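Local coordinates for protein putative PLP-dependent aminotransferase (Bacillus cereus ATCC 10987, PDB 3JU7) that probably transfers amino groups with the help of pyridoxal phosphate, as a member of the DegT/DnrJ/EryC1/StrS aminotransferase family, at residues Q210-F218 with T227-M235; E256-L267 with L350-V361. All blocks are in the same frame, centred on the assembly; numbering follows the deposited sequence.

Followed from the N terminus, the chain first reaches contact 1, where helix 206-215 ends and the loop that leaves it comes back along its last turn, closing a short excursion of only eight intervening residues. Helix 237-248 and then helix 250-270 follow. The second of these opens contact 2, which closes 83 residues later, when the chain after strand 347-350 turns into helix 358-368. The two contacts are in series, neither nested nor crossing. They lie on opposite sides of the chain's centre; the nearest atoms of contact 1 and contact 2 are about 17 Å apart. Contact 1 faces the second subunit, whereas contact 2 joins helix 250-270 to the C-terminal end within one chain.

Contact 1: residues Q210-F218 with T227-M235; sequences QRIKRMGNF and TMMGFNCKM. With ACT (acetate ion), chain F.
Where Met215, Gly216 and Phe218 meet the run from Phe231 to Lys234, the end of helix 206-215 is fastened to its own returning loop, and the pair reaches into the pyridoxal phosphate site of the second subunit. Three backbone hydrogen bonds make the join. Phe231 N donates to Met215 O at 2.8 Å. Cys233 N bonds Gly216 O at 3.1 Å, and Phe218 N turns back to Phe231 O at 2.8 Å. Asn217 and Asn232 form a single beta bridge; the pairing does not extend into a regular sheet. Gly216, with no side chain, lets Cys233 SG settle 3.5 Å from its CA. Earlier on the helix, Met215, itself packed on Leu72 of helix 62-73, crosses Met228 at about a right angle (both are selenomethionines).

The Phe218 ring takes Phe231 O over one face, while Asn232 runs beside it in the same direction, CB 3.9 Å from Phe218 CZ. Lys234 grips Asn232 OD1 twice, from opposite faces of the amide. Its backbone N, 3.0 Å from Asn232 OD1, closes an Asx turn; its NZ, 2.9 Å from the same oxygen, sits above the carbonyl plane, 45° out of it. Bends at chi3 (-83°) and chi4 (76°) curl the lysine back to this place. The two bonds fix the rotation of the amide, and Asn232 ND2 bonds Glu197 and the cofactor-bearing lysine of the second subunit. Lys234 NZ also bonds OXT of an acetate ion, probably from the crystallisation liquor, at 2.8 Å and forms a salt bridge to Glu197 of the second subunit. An asparagine reaching the cofactor across the dimer interface is consistent with the composite active site of fold-type I aminotransferases, built from both subunits.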
# COMPACT_ATOMS: atom_id res chain seq x y z
N GLN A 210 -8.30 0.60 -16.37
CA GLN A 210 -9.10 1.76 -15.87
C GLN A 210 -9.80 1.42 -14.55
O GLN A 210 -9.82 2.21 -13.59
CB GLN A 210 -10.14 2.18 -16.89
CG GLN A 210 -9.52 2.77 -18.17
CD GLN A 210 -10.48 2.94 -19.36
OE1 GLN A 210 -11.68 2.62 -19.30
NE2 GLN A 210 -9.94 3.47 -20.47
N ARG A 211 -10.36 0.22 -14.50
CA ARG A 211 -11.05 -0.21 -13.30
C ARG A 211 -10.08 -0.37 -12.14
O ARG A 211 -10.38 0.06 -11.03
CB ARG A 211 -11.82 -1.50 -13.58
CG ARG A 211 -12.79 -1.82 -12.54
CD ARG A 211 -13.92 -2.67 -13.08
NE ARG A 211 -14.80 -1.85 -13.87
CZ ARG A 211 -15.66 -2.34 -14.76
NH1 ARG A 211 -15.76 -3.65 -14.97
NH2 ARG A 211 -16.43 -1.49 -15.44
N ILE A 212 -8.92 -0.98 -12.38
CA ILE A 212 -7.94 -1.15 -11.31
C ILE A 212 -7.58 0.23 -10.76
O ILE A 212 -7.38 0.39 -9.56
CB ILE A 212 -6.61 -1.84 -11.78
CG1 ILE A 212 -6.79 -3.34 -11.90
CG2 ILE A 212 -5.45 -1.51 -10.78
CD1 ILE A 212 -6.52 -4.14 -10.67
N LYS A 213 -7.49 1.21 -11.66
CA LYS A 213 -7.18 2.56 -11.22
C LYS A 213 -8.18 3.04 -10.19
O LYS A 213 -7.82 3.59 -9.15
CB LYS A 213 -7.10 3.54 -12.42
CG LYS A 213 -5.67 3.62 -12.97
CD LYS A 213 -5.55 4.20 -14.38
CE LYS A 213 -4.21 4.90 -14.69
NZ LYS A 213 -3.13 4.77 -13.63
N ARG A 214 -9.46 2.80 -10.46
CA ARG A 214 -10.48 3.22 -9.54
C ARG A 214 -10.39 2.43 -8.25
O ARG A 214 -10.53 3.02 -7.19
CB ARG A 214 -11.86 3.01 -10.14
CG ARG A 214 -12.22 3.97 -11.29
CD ARG A 214 -13.70 3.73 -11.60
NE ARG A 214 -14.12 4.45 -12.78
CZ ARG A 214 -15.38 4.69 -13.12
NH1 ARG A 214 -16.38 4.27 -12.37
NH2 ARG A 214 -15.63 5.39 -14.22
N MSE A 215 -10.16 1.12 -8.35
CA MSE A 215 -10.02 0.28 -7.15
C MSE A 215 -8.93 0.78 -6.19
O MSE A 215 -9.11 0.79 -4.99
CB MSE A 215 -9.76 -1.18 -7.53
CG MSE A 215 -10.96 -1.83 -8.12
SE MSE A 215 -10.62 -3.64 -8.70
CE MSE A 215 -9.90 -4.38 -6.97
N GLY A 216 -7.81 1.21 -6.75
CA GLY A 216 -6.73 1.75 -5.94
C GLY A 216 -6.97 3.14 -5.38
O GLY A 216 -6.11 3.66 -4.68
N ASN A 217 -8.12 3.73 -5.73
CA ASN A 217 -8.58 5.01 -5.21
C ASN A 217 -9.99 4.79 -4.66
O ASN A 217 -10.96 5.47 -5.05
CB ASN A 217 -8.57 6.09 -6.33
CG ASN A 217 -8.95 7.50 -5.82
OD1 ASN A 217 -8.58 7.91 -4.70
ND2 ASN A 217 -9.66 8.23 -6.65
N PHE A 218 -10.11 3.79 -3.77
CA PHE A 218 -11.32 3.57 -3.00
C PHE A 218 -12.57 3.18 -3.80
O PHE A 218 -13.70 3.39 -3.34
CB PHE A 218 -11.62 4.81 -2.13
CG PHE A 218 -10.41 5.36 -1.42
CD1 PHE A 218 -9.92 4.73 -0.29
CD2 PHE A 218 -9.75 6.47 -1.90
CE1 PHE A 218 -8.81 5.20 0.36
CE2 PHE A 218 -8.62 6.94 -1.24
CZ PHE A 218 -8.16 6.29 -0.10
N THR A 227 -18.24 2.70 -5.63
CA THR A 227 -19.16 1.81 -6.36
C THR A 227 -18.65 0.39 -6.57
O THR A 227 -19.35 -0.40 -7.17
CB THR A 227 -19.47 2.36 -7.73
OG1 THR A 227 -18.30 2.25 -8.53
CG2 THR A 227 -19.92 3.81 -7.62
N MSE A 228 -17.44 0.11 -6.09
CA MSE A 228 -16.84 -1.21 -6.17
C MSE A 228 -15.78 -1.41 -5.06
O MSE A 228 -15.29 -0.46 -4.46
CB MSE A 228 -16.14 -1.38 -7.53
CG MSE A 228 -15.04 -0.34 -7.79
SE MSE A 228 -14.23 -0.51 -9.58
CE MSE A 228 -14.19 -2.39 -9.74
N MSE A 229 -15.41 -2.65 -4.84
CA MSE A 229 -14.37 -3.00 -3.90
C MSE A 229 -13.10 -2.23 -4.25
O MSE A 229 -12.80 -1.99 -5.41
CB MSE A 229 -14.10 -4.51 -3.95
CG MSE A 229 -13.19 -5.04 -2.89
SE MSE A 229 -13.90 -4.54 -1.19
CE MSE A 229 -12.56 -5.51 -0.11
N GLY A 230 -12.38 -1.79 -3.23
CA GLY A 230 -11.21 -0.98 -3.42
C GLY A 230 -10.48 -0.67 -2.14
O GLY A 230 -10.86 -1.11 -1.03
N PHE A 231 -9.43 0.10 -2.30
CA PHE A 231 -8.61 0.50 -1.17
C PHE A 231 -7.68 1.61 -1.64
O PHE A 231 -8.00 2.31 -2.62
CB PHE A 231 -7.90 -0.73 -0.54
CG PHE A 231 -7.07 -1.57 -1.48
CD1 PHE A 231 -6.69 -1.13 -2.74
CD2 PHE A 231 -6.54 -2.76 -1.04
CE1 PHE A 231 -5.87 -1.91 -3.56
CE2 PHE A 231 -5.71 -3.53 -1.87
CZ PHE A 231 -5.38 -3.10 -3.14
N ASN A 232 -6.57 1.81 -0.96
CA ASN A 232 -5.55 2.78 -1.43
C ASN A 232 -4.29 2.06 -1.80
O ASN A 232 -3.63 1.50 -0.90
CB ASN A 232 -5.17 3.76 -0.33
CG ASN A 232 -4.27 4.90 -0.82
OD1 ASN A 232 -3.86 4.95 -2.00
ND2 ASN A 232 -4.01 5.88 0.09
N CYS A 233 -3.96 2.06 -3.08
CA CYS A 233 -2.66 1.57 -3.53
C CYS A 233 -2.06 2.54 -4.53
O CYS A 233 -1.32 2.13 -5.40
CB CYS A 233 -2.78 0.17 -4.13
SG CYS A 233 -3.68 0.11 -5.74
N LYS A 234 -2.37 3.83 -4.35
CA LYS A 234 -1.83 4.90 -5.16
C LYS A 234 -0.34 5.12 -4.87
O LYS A 234 0.09 5.17 -3.73
CB LYS A 234 -2.61 6.22 -4.93
CG LYS A 234 -4.10 6.09 -5.26
CD LYS A 234 -4.94 7.27 -4.92
CE LYS A 234 -5.40 7.33 -3.48
NZ LYS A 234 -4.40 7.75 -2.54
N MSE A 235 0.39 5.29 -5.96
CA MSE A 235 1.79 5.68 -5.95
C MSE A 235 1.91 7.21 -5.97
O MSE A 235 1.30 7.90 -6.80
CB MSE A 235 2.50 5.09 -7.19
CG MSE A 235 3.92 5.60 -7.38
SE MSE A 235 4.90 4.94 -8.90
CE MSE A 235 5.13 3.18 -8.19
C ACT F . -6.58 9.59 -0.48
O ACT F . -6.80 9.88 -1.71
OXT ACT F . -5.78 8.66 -0.25
CH3 ACT F . -7.21 10.35 0.65

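Contact 2: residues E256-L267 with L350-V361; sequences ERTRISEWYKQL and LPLWEGMTKEIV
Val361 is the knob of the close-packed half of this contact, seated in a hole formed by Ile260, Trp263, Tyr264 and Leu267 on helix 250-270. Its CG1, anti to the backbone N (chi1 -178°), lies over one face of the Tyr264 ring in a CH-pi contact, 3.7 Å from the ring centroid, and presses tightly on Leu267 CD1 at 3.5 Å. Beside it, Ile260 CG2 meets Leu352 CG at 3.6 Å, and Ile260 CD1 reaches Met356 CB. Tyr264 OH donates to Pro351 O at 2.6 Å, that oxygen lying at the ring's edge.

The solvent side is more open: there the exposed Lys358 lies over Trp263 instead of interlocking with the helix, with CB 3.7 Å from the centroid of the six-membered ring and almost straight above it; Arg259 O lies over the opposite face. Lys358 NZ ends beside Trp263 CD1 and NE1, not bonded to nearby Gln266 OE1. At the polar end of the contact, Glu256 OE2 accepts from Gly355 N at 2.7 Å on its anti side, holding the type II turn from Trp353 to Met356. Glu354 of that turn forms a salt bridge with Lys253.

Helix 250-270 thus packs across the start of helix 358-368, with Tyr264 also touching Ile364 and Val365, while Leu350 ends strand 347-350, its backbone hydrogen-bonded to Met291 of strand 291-294.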
# COMPACT_ATOMS: atom_id res chain seq x y z
N GLU A 256 24.82 -3.40 -16.85
CA GLU A 256 25.58 -3.79 -15.67
C GLU A 256 25.21 -5.21 -15.20
O GLU A 256 26.09 -6.04 -14.99
CB GLU A 256 25.33 -2.75 -14.57
CG GLU A 256 25.90 -3.02 -13.20
CD GLU A 256 27.40 -2.82 -13.12
OE1 GLU A 256 28.04 -2.50 -14.15
OE2 GLU A 256 27.95 -3.00 -12.01
N ARG A 257 23.90 -5.49 -15.08
CA ARG A 257 23.43 -6.80 -14.61
C ARG A 257 23.71 -7.92 -15.58
O ARG A 257 24.07 -9.05 -15.19
CB ARG A 257 21.92 -6.81 -14.32
CG ARG A 257 21.57 -6.23 -13.02
CD ARG A 257 20.07 -6.16 -12.76
NE ARG A 257 19.92 -5.39 -11.54
CZ ARG A 257 20.09 -5.87 -10.31
NH1 ARG A 257 20.31 -7.15 -10.08
NH2 ARG A 257 19.99 -5.03 -9.28
N THR A 258 23.52 -7.64 -16.87
CA THR A 258 23.82 -8.65 -17.87
C THR A 258 25.29 -9.00 -17.83
O THR A 258 25.64 -10.16 -17.82
CB THR A 258 23.42 -8.21 -19.25
OG1 THR A 258 22.03 -7.88 -19.24
CG2 THR A 258 23.70 -9.34 -20.25
N ARG A 259 26.16 -8.00 -17.75
CA ARG A 259 27.60 -8.24 -17.66
C ARG A 259 27.94 -9.14 -16.50
O ARG A 259 28.72 -10.06 -16.67
CB ARG A 259 28.39 -6.95 -17.48
CG ARG A 259 28.69 -6.22 -18.77
CD ARG A 259 30.14 -5.69 -18.82
NE ARG A 259 30.57 -5.07 -17.55
CZ ARG A 259 30.23 -3.85 -17.14
NH1 ARG A 259 29.45 -3.06 -17.87
NH2 ARG A 259 30.69 -3.40 -15.97
N ILE A 260 27.39 -8.86 -15.32
CA ILE A 260 27.69 -9.66 -14.12
C ILE A 260 27.19 -11.10 -14.31
O ILE A 260 27.90 -12.06 -13.99
CB ILE A 260 27.12 -9.02 -12.85
CG1 ILE A 260 27.78 -7.67 -12.60
CG2 ILE A 260 27.39 -9.88 -11.65
CD1 ILE A 260 27.01 -6.81 -11.63
N SER A 261 26.00 -11.24 -14.88
CA SER A 261 25.45 -12.57 -15.21
C SER A 261 26.37 -13.35 -16.15
O SER A 261 26.66 -14.52 -15.88
CB SER A 261 24.07 -12.46 -15.86
OG SER A 261 23.12 -11.91 -14.97
N GLU A 262 26.78 -12.70 -17.24
CA GLU A 262 27.72 -13.27 -18.20
C GLU A 262 28.98 -13.74 -17.48
O GLU A 262 29.47 -14.85 -17.74
CB GLU A 262 28.14 -12.23 -19.28
CG GLU A 262 27.04 -11.73 -20.27
CD GLU A 262 27.57 -10.67 -21.26
OE1 GLU A 262 28.76 -10.76 -21.63
OE2 GLU A 262 26.82 -9.74 -21.66
N TRP A 263 29.53 -12.92 -16.58
CA TRP A 263 30.72 -13.30 -15.83
C TRP A 263 30.47 -14.55 -14.98
O TRP A 263 31.32 -15.45 -14.87
CB TRP A 263 31.18 -12.17 -14.91
CG TRP A 263 31.80 -11.01 -15.57
CD1 TRP A 263 32.48 -11.00 -16.76
CD2 TRP A 263 31.88 -9.67 -15.06
NE1 TRP A 263 32.94 -9.74 -17.03
CE2 TRP A 263 32.59 -8.91 -16.00
CE3 TRP A 263 31.43 -9.05 -13.89
CZ2 TRP A 263 32.84 -7.55 -15.82
CZ3 TRP A 263 31.67 -7.70 -13.72
CH2 TRP A 263 32.36 -6.96 -14.68
N TYR A 264 29.33 -14.58 -14.34
CA TYR A 264 28.97 -15.73 -13.55
C TYR A 264 28.98 -16.99 -14.43
O TYR A 264 29.54 -18.01 -14.04
CB TYR A 264 27.59 -15.53 -12.92
CG TYR A 264 27.57 -15.24 -11.43
CD1 TYR A 264 28.05 -16.17 -10.51
CD2 TYR A 264 27.03 -14.07 -10.94
CE1 TYR A 264 28.00 -15.92 -9.15
CE2 TYR A 264 26.98 -13.82 -9.59
CZ TYR A 264 27.45 -14.74 -8.69
OH TYR A 264 27.33 -14.50 -7.33
N LYS A 265 28.38 -16.89 -15.61
CA LYS A 265 28.24 -18.05 -16.48
C LYS A 265 29.60 -18.53 -16.96
O LYS A 265 29.90 -19.73 -16.93
CB LYS A 265 27.33 -17.73 -17.67
CG LYS A 265 25.88 -17.56 -17.23
CD LYS A 265 24.91 -17.04 -18.30
CE LYS A 265 23.76 -16.26 -17.62
NZ LYS A 265 22.55 -16.10 -18.46
N GLN A 266 30.44 -17.59 -17.35
CA GLN A 266 31.77 -17.92 -17.83
C GLN A 266 32.63 -18.54 -16.73
O GLN A 266 33.33 -19.52 -16.98
CB GLN A 266 32.49 -16.68 -18.35
CG GLN A 266 31.91 -16.12 -19.63
CD GLN A 266 32.51 -14.75 -20.00
OE1 GLN A 266 32.71 -13.89 -19.13
NE2 GLN A 266 32.77 -14.55 -21.29
N LEU A 267 32.58 -17.95 -15.54
CA LEU A 267 33.39 -18.42 -14.42
C LEU A 267 32.92 -19.76 -13.92
O LEU A 267 33.74 -20.57 -13.50
CB LEU A 267 33.42 -17.41 -13.27
CG LEU A 267 34.30 -16.17 -13.50
CD1 LEU A 267 34.01 -15.04 -12.46
CD2 LEU A 267 35.79 -16.56 -13.52
N LEU A 350 22.70 -16.62 -5.28
CA LEU A 350 24.04 -16.07 -5.12
C LEU A 350 23.99 -14.58 -5.36
O LEU A 350 23.21 -14.09 -6.19
CB LEU A 350 25.06 -16.74 -6.04
CG LEU A 350 25.27 -18.24 -5.89
CD1 LEU A 350 26.22 -18.76 -6.97
CD2 LEU A 350 25.80 -18.59 -4.51
N PRO A 351 24.83 -13.83 -4.64
CA PRO A 351 24.72 -12.41 -4.77
C PRO A 351 25.07 -11.88 -6.15
O PRO A 351 26.00 -12.36 -6.81
CB PRO A 351 25.67 -11.86 -3.70
CG PRO A 351 26.39 -12.98 -3.16
CD PRO A 351 25.66 -14.23 -3.50
N LEU A 352 24.32 -10.87 -6.53
CA LEU A 352 24.51 -10.14 -7.76
C LEU A 352 23.92 -8.76 -7.49
O LEU A 352 22.81 -8.68 -7.04
CB LEU A 352 23.79 -10.84 -8.90
CG LEU A 352 24.07 -10.39 -10.34
CD1 LEU A 352 23.65 -11.52 -11.33
CD2 LEU A 352 23.37 -9.12 -10.67
N TRP A 353 24.68 -7.69 -7.70
CA TRP A 353 24.18 -6.33 -7.55
C TRP A 353 25.06 -5.39 -8.34
O TRP A 353 26.19 -5.75 -8.67
CB TRP A 353 24.11 -5.85 -6.08
CG TRP A 353 25.04 -6.54 -5.13
CD1 TRP A 353 24.74 -7.60 -4.33
CD2 TRP A 353 26.41 -6.22 -4.87
NE1 TRP A 353 25.83 -7.96 -3.58
CE2 TRP A 353 26.87 -7.13 -3.90
CE3 TRP A 353 27.30 -5.26 -5.37
CZ2 TRP A 353 28.16 -7.11 -3.42
CZ3 TRP A 353 28.57 -5.23 -4.89
CH2 TRP A 353 29.00 -6.15 -3.92
N GLU A 354 24.52 -4.20 -8.63
CA GLU A 354 25.23 -3.20 -9.41
C GLU A 354 26.49 -2.84 -8.68
O GLU A 354 26.46 -2.55 -7.49
CB GLU A 354 24.39 -1.92 -9.60
CG GLU A 354 23.10 -2.10 -10.45
CD GLU A 354 22.28 -0.80 -10.53
OE1 GLU A 354 22.88 0.25 -10.84
OE2 GLU A 354 21.05 -0.82 -10.29
N GLY A 355 27.61 -2.90 -9.38
CA GLY A 355 28.88 -2.58 -8.79
C GLY A 355 29.68 -3.82 -8.56
O GLY A 355 30.87 -3.74 -8.38
N MSE A 356 29.05 -4.99 -8.55
CA MSE A 356 29.84 -6.21 -8.42
C MSE A 356 30.94 -6.31 -9.49
O MSE A 356 30.67 -6.17 -10.68
CB MSE A 356 28.94 -7.43 -8.49
CG MSE A 356 29.65 -8.67 -7.98
SE MSE A 356 28.40 -10.05 -7.69
CE MSE A 356 27.63 -9.48 -6.04
N THR A 357 32.19 -6.53 -9.08
CA THR A 357 33.32 -6.65 -10.01
C THR A 357 33.55 -8.09 -10.45
O THR A 357 33.17 -9.03 -9.74
CB THR A 357 34.62 -6.19 -9.34
OG1 THR A 357 34.75 -6.89 -8.09
CG2 THR A 357 34.64 -4.66 -9.08
N LYS A 358 34.22 -8.27 -11.58
CA LYS A 358 34.52 -9.63 -12.04
C LYS A 358 35.31 -10.40 -10.99
O LYS A 358 35.14 -11.63 -10.83
CB LYS A 358 35.27 -9.62 -13.36
CG LYS A 358 35.40 -11.00 -13.98
CD LYS A 358 35.91 -10.95 -15.42
CE LYS A 358 35.86 -12.32 -16.09
NZ LYS A 358 35.92 -12.23 -17.59
N GLU A 359 36.18 -9.71 -10.27
CA GLU A 359 36.96 -10.37 -9.22
C GLU A 359 36.05 -10.80 -8.06
O GLU A 359 36.33 -11.80 -7.40
CB GLU A 359 38.18 -9.55 -8.74
CG GLU A 359 37.93 -8.08 -8.35
CD GLU A 359 38.02 -7.07 -9.54
OE1 GLU A 359 38.34 -7.50 -10.67
OE2 GLU A 359 37.77 -5.85 -9.32
N ILE A 360 34.95 -10.08 -7.83
CA ILE A 360 34.00 -10.51 -6.79
C ILE A 360 33.26 -11.78 -7.22
O ILE A 360 33.18 -12.72 -6.43
CB ILE A 360 33.07 -9.40 -6.35
CG1 ILE A 360 33.87 -8.34 -5.60
CG2 ILE A 360 31.96 -9.94 -5.44
CD1 ILE A 360 33.11 -7.05 -5.39
N VAL A 361 32.77 -11.84 -8.46
CA VAL A 361 32.14 -13.08 -8.96
C VAL A 361 33.11 -14.28 -8.81
O VAL A 361 32.75 -15.32 -8.27
CB VAL A 361 31.69 -12.96 -10.44
CG1 VAL A 361 31.00 -14.21 -10.89
CG2 VAL A 361 30.76 -11.77 -10.64